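Local coordinates for beta-porphyranase B (Bacteroides plebeius, PDB 4AWD), which hydrolyses the beta-D-galactopyranose-(1->4)-alpha-L-galactopyranose-6-sulfate linkages of the sulfated red-algal polysaccharide porphyran, releasing mostly disaccharides, at residues 217-222 with 269-274. Numbering follows the deposited sequence.
Sequences KRTDNT and TKYTDT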
loop_
_atom_site.group_PDB
_atom_site.type_symbol
_atom_site.label_atom_id
_atom_site.label_comp_id
_atom_site.label_asym_id
_atom_site.label_seq_id
_atom_site.Cartn_x
_atom_site.Cartn_y
_atom_site.Cartn_z
ATOM N N LYS A 217 -24.155 -5.840 -1.731
ATOM C CA LYS A 217 -22.813 -6.160 -1.248
ATOM C C LYS A 217 -21.792 -5.148 -1.776
ATOM O O LYS A 217 -22.034 -4.483 -2.780
ATOM C CB LYS A 217 -22.421 -7.590 -1.645
ATOM N N ARG A 218 -20.668 -5.019 -1.075
ATOM C CA ARG A 218 -19.548 -4.216 -1.557
ATOM C C ARG A 218 -18.852 -5.003 -2.674
ATOM O O ARG A 218 -18.458 -6.152 -2.467
ATOM C CB ARG A 218 -18.580 -3.889 -0.405
ATOM C CG ARG A 218 -17.670 -2.679 -0.656
ATOM C CD ARG A 218 -17.114 -2.072 0.646
ATOM N NE ARG A 218 -15.970 -2.823 1.176
ATOM C CZ ARG A 218 -14.710 -2.377 1.215
ATOM N NH1 ARG A 218 -14.399 -1.159 0.763
ATOM N NH2 ARG A 218 -13.748 -3.157 1.715
ATOM N N THR A 219 -18.740 -4.416 -3.862
ATOM C CA THR A 219 -18.059 -5.100 -4.961
ATOM C C THR A 219 -16.665 -4.531 -5.192
ATOM O O THR A 219 -16.473 -3.314 -5.230
ATOM C CB THR A 219 -18.876 -5.119 -6.303
ATOM O OG1 THR A 219 -19.047 -3.787 -6.815
ATOM C CG2 THR A 219 -20.245 -5.807 -6.118
ATOM N N ASP A 220 -15.700 -5.433 -5.331
ATOM C CA ASP A 220 -14.318 -5.072 -5.600
ATOM C C ASP A 220 -14.108 -5.135 -7.098
ATOM O O ASP A 220 -14.014 -6.226 -7.657
ATOM C CB ASP A 220 -13.382 -6.065 -4.903
ATOM C CG ASP A 220 -11.911 -5.691 -5.031
ATOM O OD1 ASP A 220 -11.577 -4.710 -5.731
ATOM O OD2 ASP A 220 -11.079 -6.383 -4.414
ATOM N N ASN A 221 -14.022 -3.976 -7.751
ATOM C CA ASN A 221 -13.905 -3.954 -9.215
ATOM C C ASN A 221 -12.487 -3.705 -9.727
ATOM O O ASN A 221 -11.902 -2.629 -9.558
ATOM C CB ASN A 221 -14.929 -3.013 -9.845
ATOM C CG ASN A 221 -16.319 -3.251 -9.302
ATOM O OD1 ASN A 221 -16.737 -2.618 -8.306
ATOM N ND2 ASN A 221 -17.029 -4.206 -9.903
ATOM N N THR A 222 -11.979 -4.736 -10.388
ATOM C CA THR A 222 -10.582 -4.884 -10.727
ATOM C C THR A 222 -10.402 -4.795 -12.253
ATOM O O THR A 222 -11.371 -4.909 -13.003
ATOM C CB THR A 222 -10.085 -6.208 -10.060
ATOM O OG1 THR A 222 -9.564 -5.902 -8.751
ATOM C CG2 THR A 222 -9.046 -6.957 -10.874
ATOM N N THR A 269 -13.739 1.097 -15.962
ATOM C CA THR A 269 -14.644 2.192 -16.265
ATOM C C THR A 269 -16.104 1.751 -16.125
ATOM O O THR A 269 -17.023 2.426 -16.632
ATOM C CB THR A 269 -14.412 2.742 -17.673
ATOM O OG1 THR A 269 -14.527 1.667 -18.626
ATOM C CG2 THR A 269 -13.048 3.388 -17.773
ATOM N N LYS A 270 -16.312 0.637 -15.418
ATOM C CA LYS A 270 -17.646 0.086 -15.252
ATOM C C LYS A 270 -18.619 1.136 -14.731
ATOM O O LYS A 270 -19.708 1.307 -15.282
ATOM C CB LYS A 270 -17.638 -1.136 -14.328
ATOM C CG LYS A 270 -18.927 -1.963 -14.388
ATOM C CD LYS A 270 -18.799 -3.252 -13.583
ATOM C CE LYS A 270 -20.141 -3.962 -13.485
ATOM N NZ LYS A 270 -20.053 -5.193 -12.663
ATOM N N TYR A 271 -18.217 1.858 -13.692
ATOM C CA TYR A 271 -19.136 2.772 -13.021
ATOM C C TYR A 271 -18.915 4.248 -13.323
ATOM O O TYR A 271 -19.781 5.064 -13.038
ATOM C CB TYR A 271 -19.149 2.512 -11.516
ATOM C CG TYR A 271 -19.566 1.101 -11.132
ATOM C CD1 TYR A 271 -20.907 0.733 -11.098
ATOM C CD2 TYR A 271 -18.616 0.139 -10.806
ATOM C CE1 TYR A 271 -21.294 -0.561 -10.758
ATOM C CE2 TYR A 271 -18.992 -1.158 -10.445
ATOM C CZ TYR A 271 -20.333 -1.497 -10.424
ATOM O OH TYR A 271 -20.717 -2.773 -10.063
ATOM N N THR A 272 -17.764 4.578 -13.905
ATOM C CA THR A 272 -17.427 5.945 -14.319
ATOM C C THR A 272 -16.308 5.931 -15.353
ATOM O O THR A 272 -15.426 5.079 -15.301
ATOM C CB THR A 272 -16.991 6.832 -13.129
ATOM O OG1 THR A 272 -16.337 8.010 -13.618
ATOM C CG2 THR A 272 -16.049 6.073 -12.186
ATOM N N ASP A 273 -16.356 6.885 -16.282
ATOM C CA ASP A 273 -15.344 7.038 -17.318
ATOM C C ASP A 273 -14.005 7.466 -16.736
ATOM O O ASP A 273 -12.964 7.280 -17.368
ATOM C CB ASP A 273 -15.798 8.067 -18.370
ATOM C CG ASP A 273 -16.996 7.576 -19.214
ATOM O OD1 ASP A 273 -17.030 6.380 -19.603
ATOM O OD2 ASP A 273 -17.904 8.399 -19.497
ATOM N N THR A 274 -14.046 8.051 -15.537
ATOM C CA THR A 274 -12.867 8.609 -14.889
ATOM C C THR A 274 -12.689 8.047 -13.463
ATOM O O THR A 274 -12.750 8.807 -12.488
ATOM C CB THR A 274 -12.958 10.149 -14.830
ATOM O OG1 THR A 274 -14.177 10.534 -14.179
ATOM C CG2 THR A 274 -12.907 10.767 -16.237
HETATM O O HOH W 1 -19.561 -4.908 -9.984
#
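Asn221 and Tyr271 make the close part of this contact, where the short edge strand 219-221 of the GH16 beta-sandwich meets the loop between strands 260-265 and 281-285. CG of Asn221 lies at the edge of the Tyr271 ring, in its plane, 3.6 Å from CE2, and the amide and ring planes are 68° apart. Asn221 is the buried residue here, and its side chain lies about 10 Å from that of Glu176, the probable nucleophile. Tyr211 of the neighbouring strand 204-213 stacks its ring with that of Tyr271; Thr219 and Asn221 bond to that strand through their backbones, and Thr219 OG1 bonds to Tyr211 O.

Beyond the Asn221-Tyr271 pair the packing is loose. Thr219 OG1 and Tyr271 OH stay 3.8 Å apart, and the aliphatic part of exposed Lys270 passes the end of Asn221 at long range. With CG anti to the backbone N (chi1 -166°) and the rest of its chain extended, Lys270 passes over one face of the tyrosine, its CG 4.0 Å above the ring plane and offset toward the rim. This course delivers the ammonium group to a water that joins the two segments. The water is modelled 2.4 Å from Tyr271 OH, too short to be taken at face value; it donates a weak 3.4 Å bond to Thr219 OG1 and accepts a 2.7 Å hydrogen bond from Lys270 NZ.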